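Local coordinates for Serine/threonine protein kinase (PDB 4ESQ), which probably phosphorylates serine and threonine residues of proteins with ATP as a membrane receptor kinase, and is represented here by its extracellular sensor domain alone, at residues 3-8 / 162-167; 63-68 / 91-96. All coordinates share one frame; numbering follows the deposited sequence.

Contact 1. Residues 3-8 / 162-167; sequences QPVAEE and ANNVVV
Asn164 lays its carboxamide alongside the backbone of Pro4 and Val5, with its CG 3.6 Å from Pro4 CB. The amide bonds to both polar groups of a single residue: OD1 accepts the Val5 N-H at 2.7 Å, and ND2 donates to Val5 O at 3.2 Å. The two bonds differ in aim. The one from ND2 is nearly straight, 168° at the hydrogen, and meets Val5 O in the carbonyl plane on a lone pair, whereas the Val5 N-H reaches OD1 tilted 29° from the plane of the side-chain carbonyl. CG of Asn164 stands between its own backbone N and carbonyl carbon (chi1 60°), which turns the amide off the tight turn and toward the N-terminal segment. ND2 also hydrogen-bonds Phe93 O, so this nitrogen is held from two parts of the chain.

One residue earlier, Asn163 extends in the same direction and its ND2 donates to Gln3 O at 3.0 Å, the acceptor lying in the amide plane. Beside these polar bonds Val5 meets Val165 at about a right angle, Val5 CB resting 3.7 Å from Val165 CG2. Val5 also touches Glu194, and Val165 touches Leu13.

Asn163 and Asn164 are the central residues of a type II' turn from Ala162 to Val165, the hairpin joining strands 154-162 and 165-173. The contact thus joins this turn to the extended chain ahead of helix 17-24. Because two side-chain amides supply all three cross-segment hydrogen bonds and Asn164 uses both its donor and its acceptor on Val5, the N-terminal segment is held in a definite register without joining the sheet as a strand.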
ATOM      1  N   GLN A   3     -10.735  -2.407 -22.706  1.00 20.50           N
ATOM      2  CA  GLN A   3     -10.415  -1.009 -22.446  1.00 20.18           C
ATOM      3  C   GLN A   3      -9.776  -0.812 -21.082  1.00 18.11           C
ATOM      4  O   GLN A   3     -10.103  -1.517 -20.135  1.00 18.54           O
ATOM      5  CB  GLN A   3     -11.669  -0.154 -22.571  1.00 25.39           C
ATOM      6  CG  GLN A   3     -12.131  -0.007 -24.008  1.00 36.33           C
ATOM      7  CD  GLN A   3     -13.467   0.674 -24.129  1.00 48.73           C
ATOM      8  OE1 GLN A   3     -13.813   1.540 -23.321  1.00 52.36           O
ATOM      9  NE2 GLN A   3     -14.237   0.285 -25.142  1.00 43.38           N
ATOM     10  N   PRO A   4      -8.857   0.157 -20.987  1.00 16.45           N
ATOM     11  CA  PRO A   4      -8.189   0.465 -19.721  1.00 15.81           C
ATOM     12  C   PRO A   4      -9.135   1.203 -18.786  1.00 18.40           C
ATOM     13  O   PRO A   4     -10.155   1.740 -19.221  1.00 18.09           O
ATOM     14  CB  PRO A   4      -7.055   1.392 -20.143  1.00 20.80           C
ATOM     15  CG  PRO A   4      -7.586   2.076 -21.383  1.00 27.47           C
ATOM     16  CD  PRO A   4      -8.418   1.038 -22.084  1.00 24.96           C
ATOM     17  N   VAL A   5      -8.807   1.217 -17.503  1.00 14.15           N
ATOM     18  CA  VAL A   5      -9.591   1.991 -16.557  1.00 14.97           C
ATOM     19  C   VAL A   5      -9.267   3.471 -16.731  1.00 13.79           C
ATOM     20  O   VAL A   5      -8.099   3.851 -16.819  1.00 15.74           O
ATOM     21  CB  VAL A   5      -9.299   1.565 -15.109  1.00 14.07           C
ATOM     22  CG1 VAL A   5     -10.082   2.430 -14.142  1.00 17.30           C
ATOM     23  CG2 VAL A   5      -9.638   0.084 -14.913  1.00 12.51           C
ATOM     24  N   ALA A   6     -10.304   4.304 -16.792  1.00 12.84           N
ATOM     25  CA  ALA A   6     -10.116   5.750 -16.923  1.00 16.03           C
ATOM     26  C   ALA A   6      -9.590   6.358 -15.632  1.00 13.98           C
ATOM     27  O   ALA A   6      -9.982   5.938 -14.541  1.00 13.81           O
ATOM     28  CB  ALA A   6     -11.429   6.410 -17.292  1.00 14.38           C
ATOM     29  N   GLU A   7      -8.722   7.357 -15.757  1.00 15.12           N
ATOM     30  CA  GLU A   7      -8.172   8.047 -14.593  1.00 15.11           C
ATOM     31  C   GLU A   7      -9.282   8.523 -13.683  1.00 13.25           C
ATOM     32  O   GLU A   7      -9.149   8.502 -12.458  1.00 15.38           O
ATOM     33  CB  GLU A   7      -7.351   9.274 -15.011  1.00 21.06           C
ATOM     34  CG  GLU A   7      -5.981   8.987 -15.597  1.00 18.63           C
ATOM     35  CD  GLU A   7      -5.272  10.262 -16.035  1.00 24.63           C
ATOM     36  OE1 GLU A   7      -5.485  11.321 -15.397  1.00 24.91           O
ATOM     37  OE2 GLU A   7      -4.510  10.206 -17.026  1.00 28.73           O
ATOM     38  N   GLU A   8     -10.383   8.961 -14.286  1.00 14.45           N
ATOM     39  CA  GLU A   8     -11.459   9.573 -13.520  1.00 17.66           C
ATOM     40  C   GLU A   8     -12.290   8.560 -12.735  1.00 14.72           C
ATOM     41  O   GLU A   8     -13.152   8.940 -11.937  1.00 15.91           O
ATOM     42  CB  GLU A   8     -12.342  10.438 -14.429  1.00 19.93           C
ATOM     43  CG  GLU A   8     -13.021   9.667 -15.538  1.00 24.30           C
ATOM     44  CD  GLU A   8     -12.361   9.873 -16.885  1.00 33.19           C
ATOM     45  OE1 GLU A   8     -11.112   9.972 -16.951  1.00 25.01           O
ATOM     46  OE2 GLU A   8     -13.105   9.937 -17.881  1.00 30.31           O
ATOM     47  N   ALA A 162      -4.175  -5.115 -11.920  1.00 13.30           N
ATOM     48  CA  ALA A 162      -5.227  -5.641 -12.779  1.00 12.59           C
ATOM     49  C   ALA A 162      -5.445  -4.598 -13.866  1.00 14.50           C
ATOM     50  O   ALA A 162      -5.476  -3.403 -13.578  1.00 11.71           O
ATOM     51  CB  ALA A 162      -6.493  -5.867 -11.996  1.00 13.64           C
ATOM     52  N   ASN A 163      -5.577  -5.040 -15.113  1.00 14.20           N
ATOM     53  CA  ASN A 163      -5.690  -4.097 -16.219  1.00 12.60           C
ATOM     54  C   ASN A 163      -4.504  -3.130 -16.154  1.00 14.97           C
ATOM     55  O   ASN A 163      -3.366  -3.568 -15.993  1.00 15.03           O
ATOM     56  CB  ASN A 163      -7.029  -3.347 -16.160  1.00 13.24           C
ATOM     57  CG  ASN A 163      -7.500  -2.876 -17.527  1.00 18.13           C
ATOM     58  OD1 ASN A 163      -6.701  -2.731 -18.456  1.00 15.13           O
ATOM     59  ND2 ASN A 163      -8.804  -2.618 -17.652  1.00 13.51           N
ATOM     60  N   ASN A 164      -4.769  -1.828 -16.277  1.00 13.22           N
ATOM     61  CA  ASN A 164      -3.714  -0.817 -16.245  1.00 15.22           C
ATOM     62  C   ASN A 164      -3.559  -0.176 -14.869  1.00 13.56           C
ATOM     63  O   ASN A 164      -3.002   0.920 -14.751  1.00 12.68           O
ATOM     64  CB  ASN A 164      -4.009   0.291 -17.259  1.00 15.30           C
ATOM     65  CG  ASN A 164      -5.319   0.991 -16.975  1.00 15.94           C
ATOM     66  OD1 ASN A 164      -6.330   0.346 -16.696  1.00 15.63           O
ATOM     67  ND2 ASN A 164      -5.307   2.317 -17.021  1.00 13.60           N
ATOM     68  N   VAL A 165      -4.056  -0.848 -13.834  1.00 11.38           N
ATOM     69  CA  VAL A 165      -4.110  -0.239 -12.507  1.00 12.66           C
ATOM     70  C   VAL A 165      -3.278  -1.018 -11.502  1.00 11.51           C
ATOM     71  O   VAL A 165      -3.427  -2.229 -11.374  1.00 13.70           O
ATOM     72  CB  VAL A 165      -5.562  -0.165 -11.979  1.00 11.56           C
ATOM     73  CG1 VAL A 165      -5.607   0.396 -10.545  1.00 13.01           C
ATOM     74  CG2 VAL A 165      -6.418   0.667 -12.907  1.00 12.61           C
ATOM     75  N   VAL A 166      -2.397  -0.315 -10.799  1.00 10.69           N
ATOM     76  CA  VAL A 166      -1.657  -0.900  -9.688  1.00 11.60           C
ATOM     77  C   VAL A 166      -2.380  -0.620  -8.371  1.00 10.81           C
ATOM     78  O   VAL A 166      -2.835   0.494  -8.123  1.00 11.28           O
ATOM     79  CB  VAL A 166      -0.224  -0.350  -9.616  1.00 12.10           C
ATOM     80  CG1 VAL A 166       0.439  -0.781  -8.293  1.00 12.18           C
ATOM     81  CG2 VAL A 166       0.584  -0.826 -10.822  1.00 12.57           C
ATOM     82  N   VAL A 167      -2.505  -1.648  -7.549  1.00 11.13           N
ATOM     83  CA  VAL A 167      -3.198  -1.550  -6.277  1.00  8.95           C
ATOM     84  C   VAL A 167      -2.108  -1.559  -5.211  1.00  9.08           C
ATOM     85  O   VAL A 167      -1.261  -2.446  -5.204  1.00 11.68           O
ATOM     86  CB  VAL A 167      -4.140  -2.743  -6.108  1.00  9.81           C
ATOM     87  CG1 VAL A 167      -4.862  -2.692  -4.766  1.00 11.53           C
ATOM     88  CG2 VAL A 167      -5.142  -2.750  -7.253  1.00 12.12           C
TER

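Contact 2. Residues 63-68 / 91-96; sequences AGTGYT and VAFPTA
Thr68 and Ala92 supply the hydrogen bonding: Thr68 N donates to Ala92 O at 2.8 Å in an almost straight bond, 173° at the hydrogen, coming in tilted from the carbonyl plane. Thr68 OG1 adds a weak bond to Ala92 O at 3.3 Å, its place between the backbone N and carbonyl carbon (chi1 59°) putting the hydroxyl next to the amide that uses the same acceptor. Tyr67 CA adds a CA-H...O contact to the same oxygen.

The aromatic interaction centres on Phe93. Tyr67 CB sits over one face of its ring in a CH-pi contact, 4.0 Å from the centroid and offset toward the rim. At the edge of that ring, in its plane, Thr65 O approaches CE2 to 3.5 Å. The ring of Tyr67 itself is directed away from Phe93, and the hydroxyl of Thr65 is bonded to Tyr62 O.

Apolar packing adds two contacts. Val91 CG1 presses on Tyr67 CB at 3.5 Å, and the Thr68 methyl CG2 lies 3.9 Å from Pro94 CG. Pro94 CD also lies against a polar atom, Gly66 O.

Within the fold, the loop after helix 59-62 enters strand 69-76 here and crosses the end of its antiparallel neighbour 84-92, the touching parts, residues 65-68 and 91-94, running 89° apart. Phe93 reaches on to Ala99 and Phe102 of helix 96-111, whose N-cap is Thr95, while Tyr62 of helix 59-62 packs on Tyr67 and Val91.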
ATOM      1  N   ALA A  63       8.285   7.802  -9.227  1.00 17.78           N
ATOM      2  CA  ALA A  63       8.868   8.738 -10.180  1.00 20.24           C
ATOM      3  C   ALA A  63       9.490   7.974 -11.344  1.00 15.49           C
ATOM      4  O   ALA A  63      10.222   7.002 -11.145  1.00 17.21           O
ATOM      5  CB  ALA A  63       9.902   9.606  -9.499  1.00 19.36           C
ATOM      6  N   GLY A  64       9.182   8.407 -12.564  1.00 18.28           N
ATOM      7  CA  GLY A  64       9.765   7.792 -13.745  1.00 20.31           C
ATOM      8  C   GLY A  64       9.088   6.528 -14.259  1.00 18.14           C
ATOM      9  O   GLY A  64       9.492   5.987 -15.287  1.00 20.71           O
ATOM     10  N   THR A  65       8.061   6.051 -13.563  1.00 12.86           N
ATOM     11  CA  THR A  65       7.406   4.793 -13.939  1.00 13.96           C
ATOM     12  C   THR A  65       6.308   4.927 -14.986  1.00 14.06           C
ATOM     13  O   THR A  65       5.776   3.918 -15.467  1.00 16.16           O
ATOM     14  CB  THR A  65       6.759   4.128 -12.724  1.00 14.80           C
ATOM     15  OG1 THR A  65       5.733   4.993 -12.219  1.00 14.15           O
ATOM     16  CG2 THR A  65       7.805   3.862 -11.644  1.00 15.40           C
ATOM     17  N   GLY A  66       5.935   6.157 -15.322  1.00 13.83           N
ATOM     18  CA  GLY A  66       4.925   6.376 -16.343  1.00 15.45           C
ATOM     19  C   GLY A  66       3.494   6.442 -15.834  1.00 11.25           C
ATOM     20  O   GLY A  66       2.554   6.557 -16.629  1.00 14.78           O
ATOM     21  N   TYR A  67       3.315   6.397 -14.515  1.00 12.90           N
ATOM     22  CA  TYR A  67       1.972   6.474 -13.957  1.00 13.54           C
ATOM     23  C   TYR A  67       1.317   7.792 -14.373  1.00 17.39           C
ATOM     24  O   TYR A  67       1.996   8.797 -14.567  1.00 17.58           O
ATOM     25  CB  TYR A  67       1.998   6.349 -12.432  1.00 13.04           C
ATOM     26  CG  TYR A  67       2.371   7.624 -11.711  1.00 11.36           C
ATOM     27  CD1 TYR A  67       3.702   7.938 -11.459  1.00 14.54           C
ATOM     28  CD2 TYR A  67       1.392   8.508 -11.268  1.00 12.29           C
ATOM     29  CE1 TYR A  67       4.050   9.111 -10.801  1.00 13.90           C
ATOM     30  CE2 TYR A  67       1.732   9.685 -10.604  1.00 14.69           C
ATOM     31  CZ  TYR A  67       3.066   9.977 -10.380  1.00 14.31           C
ATOM     32  OH  TYR A  67       3.430  11.132  -9.714  1.00 16.23           O
ATOM     33  N   THR A  68      -0.001   7.784 -14.508  1.00 12.47           N
ATOM     34  CA  THR A  68      -0.709   8.979 -14.958  1.00 12.99           C
ATOM     35  C   THR A  68      -1.550   9.622 -13.861  1.00 16.64           C
ATOM     36  O   THR A  68      -1.833  10.827 -13.906  1.00 14.64           O
ATOM     37  CB  THR A  68      -1.585   8.663 -16.171  1.00 19.93           C
ATOM     38  OG1 THR A  68      -2.532   7.645 -15.822  1.00 18.92           O
ATOM     39  CG2 THR A  68      -0.712   8.159 -17.317  1.00 20.57           C
ATOM     40  N   VAL A  91      -3.313   3.220  -8.726  1.00 10.45           N
ATOM     41  CA  VAL A  91      -2.470   4.042  -9.574  1.00  9.70           C
ATOM     42  C   VAL A  91      -2.708   3.639 -11.022  1.00 11.52           C
ATOM     43  O   VAL A  91      -2.579   2.460 -11.367  1.00 13.24           O
ATOM     44  CB  VAL A  91      -0.981   3.875  -9.217  1.00 10.20           C
ATOM     45  CG1 VAL A  91      -0.122   4.766 -10.107  1.00 12.22           C
ATOM     46  CG2 VAL A  91      -0.738   4.188  -7.725  1.00 12.97           C
ATOM     47  N   ALA A  92      -3.071   4.608 -11.857  1.00 11.05           N
ATOM     48  CA  ALA A  92      -3.338   4.339 -13.269  1.00 11.44           C
ATOM     49  C   ALA A  92      -2.069   4.484 -14.085  1.00 12.81           C
ATOM     50  O   ALA A  92      -1.257   5.369 -13.830  1.00 14.25           O
ATOM     51  CB  ALA A  92      -4.403   5.279 -13.804  1.00 13.26           C
ATOM     52  N   PHE A  93      -1.918   3.602 -15.068  1.00 11.47           N
ATOM     53  CA  PHE A  93      -0.831   3.661 -16.033  1.00  9.88           C
ATOM     54  C   PHE A  93      -1.459   3.661 -17.419  1.00 13.74           C
ATOM     55  O   PHE A  93      -2.621   3.323 -17.567  1.00 13.56           O
ATOM     56  CB  PHE A  93       0.073   2.443 -15.876  1.00 10.19           C
ATOM     57  CG  PHE A  93       0.926   2.482 -14.641  1.00 10.07           C
ATOM     58  CD1 PHE A  93       0.409   2.116 -13.407  1.00 12.89           C
ATOM     59  CD2 PHE A  93       2.249   2.882 -14.724  1.00 11.95           C
ATOM     60  CE1 PHE A  93       1.202   2.151 -12.269  1.00 11.43           C
ATOM     61  CE2 PHE A  93       3.048   2.924 -13.592  1.00 11.95           C
ATOM     62  CZ  PHE A  93       2.519   2.556 -12.357  1.00 12.80           C
ATOM     63  N   PRO A  94      -0.692   4.052 -18.442  1.00 17.83           N
ATOM     64  CA  PRO A  94      -1.267   4.110 -19.791  1.00 17.24           C
ATOM     65  C   PRO A  94      -1.666   2.735 -20.316  1.00 20.18           C
ATOM     66  O   PRO A  94      -2.643   2.618 -21.054  1.00 22.14           O
ATOM     67  CB  PRO A  94      -0.132   4.691 -20.633  1.00 18.06           C
ATOM     68  CG  PRO A  94       0.738   5.405 -19.665  1.00 23.90           C
ATOM     69  CD  PRO A  94       0.645   4.655 -18.372  1.00 16.92           C
ATOM     70  N   THR A  95      -0.919   1.710 -19.920  1.00 16.85           N
ATOM     71  CA  THR A  95      -1.140   0.352 -20.398  1.00 20.56           C
ATOM     72  C   THR A  95      -0.950  -0.654 -19.277  1.00 20.46           C
ATOM     73  O   THR A  95      -0.316  -0.358 -18.263  1.00 17.30           O
ATOM     74  CB  THR A  95      -0.129  -0.015 -21.488  1.00 19.79           C
ATOM     75  OG1 THR A  95       1.196   0.098 -20.954  1.00 22.66           O
ATOM     76  CG2 THR A  95      -0.266   0.927 -22.691  1.00 23.59           C
ATOM     77  N   ALA A  96      -1.501  -1.845 -19.480  1.00 19.40           N
ATOM     78  CA  ALA A  96      -1.250  -2.985 -18.610  1.00 16.96           C
ATOM     79  C   ALA A  96       0.246  -3.277 -18.501  1.00 20.53           C
ATOM     80  O   ALA A  96       0.746  -3.544 -17.418  1.00 17.10           O
ATOM     81  CB  ALA A  96      -1.993  -4.209 -19.122  1.00 21.15           C
TER

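The two contacts lie about 9 Å apart, centre to centre, on the same side of the domain, and meet through neighbouring strands 84-92 and 165-173 of its antiparallel sheet. Probable backbone hydrogen bonds join them directly, from Val91 N to Val166 O and from Phe93 N to Asn164 O, and Val166 packs on Phe93. In sequence, both segments of contact 2 fall between those of contact 1, so a shorter-range contact, between the loop before strand 69-76 and the end of strand 84-92, is bracketed by one that ties the N-terminal segment to a late hairpin. Together they gather the chain start, the hairpin turn and the approach to helix 96-111 at one end of the PknH-like extracellular domain.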